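Local coordinates for universal stress protein (Archaeoglobus fulgidus, PDB 3LOQ) that binds adenosine monophosphate and belongs to the universal stress protein A family, though its precise cellular role is not established, at residues R172-Y177 against E248-T253. Numbering follows the deposited sequence.
Sequences RVLVAY and EEINAT
With chi1 at -79°, CG of R172 lies beside its own backbone N, and bends at the next two torsions carry the guanidinium across the side chain of T253 at about a right angle. NH1 thus reaches the carbonyl oxygen N251 O at 2.7 Å, a bond in the carbonyl plane though tilted from that of the guanidinium, while CG2 of T253 sits against one guanidinium face, 3.6 Å from NH1. Arginine suits the place because its long arm spans the turn and its flat end can both donate and pack. Were R172 cut back to an alanine, N251 O would probably lose this donor and the T253 methyl its guanidinium cover.

T253 grips the strand end by two bonds: its N donates to R172 O (2.7 Å), and its side-chain OG1 accepts from R172 N (2.9 Å). A threonine fits, since its hydroxyl also bonds L169 O while its methyl packs against the guanidinium. Small A252 lets the strand come close, its CB 3.6 Å from CB of L174; farther along, CD1 of L174 meets CD1 of I250 at 4.2 Å.

N251, with positive phi, is the C-prime residue of a Schellman motif ending helix 239-249; asparagine adopts this left-handed conformation more readily than most non-glycine residues. That helix is the crossover of the beta-alpha-beta unit from strand 230-235 to strand 254-258, which lies parallel beside strand 172-176, the backbone of L174 hydrogen-bonded to those of T254 and F256. V173 points the other way, onto helix 181-197, whereas L174 also packs on K246 and R247 of helix 239-249.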
loop_
_atom_site.group_PDB
_atom_site.type_symbol
_atom_site.label_atom_id
_atom_site.label_comp_id
_atom_site.label_asym_id
_atom_site.label_seq_id
_atom_site.Cartn_x
_atom_site.Cartn_y
_atom_site.Cartn_z
ATOM N N ARG A 172 1.260 -1.220 15.861
ATOM C CA ARG A 172 -0.151 -0.976 16.135
ATOM C C ARG A 172 -0.868 -0.891 14.794
ATOM O O ARG A 172 -0.837 0.129 14.108
ATOM C CB ARG A 172 -0.347 0.317 16.950
ATOM C CG ARG A 172 -0.059 0.214 18.471
ATOM C CD ARG A 172 0.466 1.559 19.051
ATOM N NE ARG A 172 1.929 1.549 19.146
ATOM C CZ ARG A 172 2.740 2.512 18.715
ATOM N NH1 ARG A 172 2.252 3.613 18.159
ATOM N NH2 ARG A 172 4.053 2.374 18.841
ATOM N N VAL A 173 -1.479 -1.990 14.394
ATOM C CA VAL A 173 -2.143 -2.036 13.109
ATOM C C VAL A 173 -3.620 -1.738 13.273
ATOM O O VAL A 173 -4.297 -2.383 14.068
ATOM C CB VAL A 173 -1.958 -3.397 12.459
ATOM C CG1 VAL A 173 -2.691 -3.451 11.107
ATOM C CG2 VAL A 173 -0.465 -3.678 12.305
ATOM N N LEU A 174 -4.092 -0.734 12.538
ATOM C CA LEU A 174 -5.502 -0.359 12.503
ATOM C C LEU A 174 -6.166 -0.848 11.206
ATOM O O LEU A 174 -5.745 -0.495 10.095
ATOM C CB LEU A 174 -5.652 1.162 12.604
ATOM C CG LEU A 174 -7.074 1.717 12.455
ATOM C CD1 LEU A 174 -8.071 1.133 13.474
ATOM C CD2 LEU A 174 -7.053 3.227 12.535
ATOM N N VAL A 175 -7.211 -1.649 11.350
ATOM C CA VAL A 175 -7.912 -2.180 10.192
ATOM C C VAL A 175 -9.275 -1.523 10.044
ATOM O O VAL A 175 -10.126 -1.624 10.919
ATOM C CB VAL A 175 -8.076 -3.708 10.277
ATOM C CG1 VAL A 175 -8.714 -4.244 9.002
ATOM C CG2 VAL A 175 -6.721 -4.370 10.521
ATOM N N ALA A 176 -9.462 -0.810 8.946
ATOM C CA ALA A 176 -10.790 -0.340 8.594
ATOM C C ALA A 176 -11.559 -1.559 8.073
ATOM O O ALA A 176 -11.159 -2.177 7.085
ATOM C CB ALA A 176 -10.687 0.751 7.540
ATOM N N TYR A 177 -12.635 -1.934 8.760
ATOM C CA TYR A 177 -13.255 -3.226 8.512
ATOM C C TYR A 177 -14.770 -3.140 8.342
ATOM O O TYR A 177 -15.479 -2.680 9.229
ATOM C CB TYR A 177 -12.901 -4.203 9.642
ATOM C CG TYR A 177 -13.444 -5.601 9.422
ATOM C CD1 TYR A 177 -12.788 -6.502 8.592
ATOM C CD2 TYR A 177 -14.614 -6.016 10.039
ATOM C CE1 TYR A 177 -13.285 -7.789 8.380
ATOM C CE2 TYR A 177 -15.126 -7.304 9.843
ATOM C CZ TYR A 177 -14.459 -8.182 9.017
ATOM O OH TYR A 177 -14.971 -9.450 8.834
ATOM N N GLU A 248 -5.103 8.460 14.980
ATOM C CA GLU A 248 -4.476 9.438 15.863
ATOM C C GLU A 248 -4.712 9.052 17.318
ATOM O O GLU A 248 -3.818 9.103 18.158
ATOM C CB GLU A 248 -5.068 10.821 15.584
ATOM C CG GLU A 248 -4.845 11.841 16.687
ATOM C CD GLU A 248 -3.423 12.373 16.728
ATOM O OE1 GLU A 248 -2.499 11.595 17.065
ATOM O OE2 GLU A 248 -3.233 13.575 16.433
ATOM N N GLU A 249 -5.933 8.645 17.602
ATOM C CA GLU A 249 -6.362 8.433 18.967
ATOM C C GLU A 249 -5.603 7.293 19.644
ATOM O O GLU A 249 -5.334 7.357 20.831
ATOM C CB GLU A 249 -7.857 8.167 18.969
ATOM C CG GLU A 249 -8.529 8.313 20.296
ATOM C CD GLU A 249 -10.008 8.043 20.180
ATOM O OE1 GLU A 249 -10.535 8.191 19.048
ATOM O OE2 GLU A 249 -10.635 7.680 21.203
ATOM N N ILE A 250 -5.247 6.265 18.880
ATOM C CA ILE A 250 -4.537 5.107 19.415
ATOM C C ILE A 250 -3.107 5.046 18.878
ATOM O O ILE A 250 -2.388 4.075 19.104
ATOM C CB ILE A 250 -5.208 3.811 18.980
ATOM C CG1 ILE A 250 -5.246 3.748 17.451
ATOM C CG2 ILE A 250 -6.617 3.691 19.536
ATOM C CD1 ILE A 250 -6.124 2.648 16.931
ATOM N N ASN A 251 -2.700 6.077 18.151
ATOM C CA ASN A 251 -1.396 6.073 17.483
ATOM C C ASN A 251 -1.048 4.824 16.661
ATOM O O ASN A 251 0.036 4.270 16.793
ATOM C CB ASN A 251 -0.291 6.387 18.484
ATOM C CG ASN A 251 -0.174 7.861 18.735
ATOM O OD1 ASN A 251 0.294 8.615 17.865
ATOM N ND2 ASN A 251 -0.642 8.302 19.903
ATOM N N ALA A 252 -1.964 4.399 15.798
ATOM C CA ALA A 252 -1.703 3.275 14.924
ATOM C C ALA A 252 -0.451 3.555 14.099
ATOM O O ALA A 252 -0.213 4.684 13.693
ATOM C CB ALA A 252 -2.914 3.030 14.005
ATOM N N THR A 253 0.345 2.524 13.840
ATOM C CA THR A 253 1.556 2.665 13.023
ATOM C C THR A 253 1.322 2.382 11.520
ATOM O O THR A 253 2.151 2.713 10.672
ATOM C CB THR A 253 2.649 1.732 13.550
ATOM O OG1 THR A 253 2.131 0.400 13.644
ATOM C CG2 THR A 253 3.080 2.173 14.944
#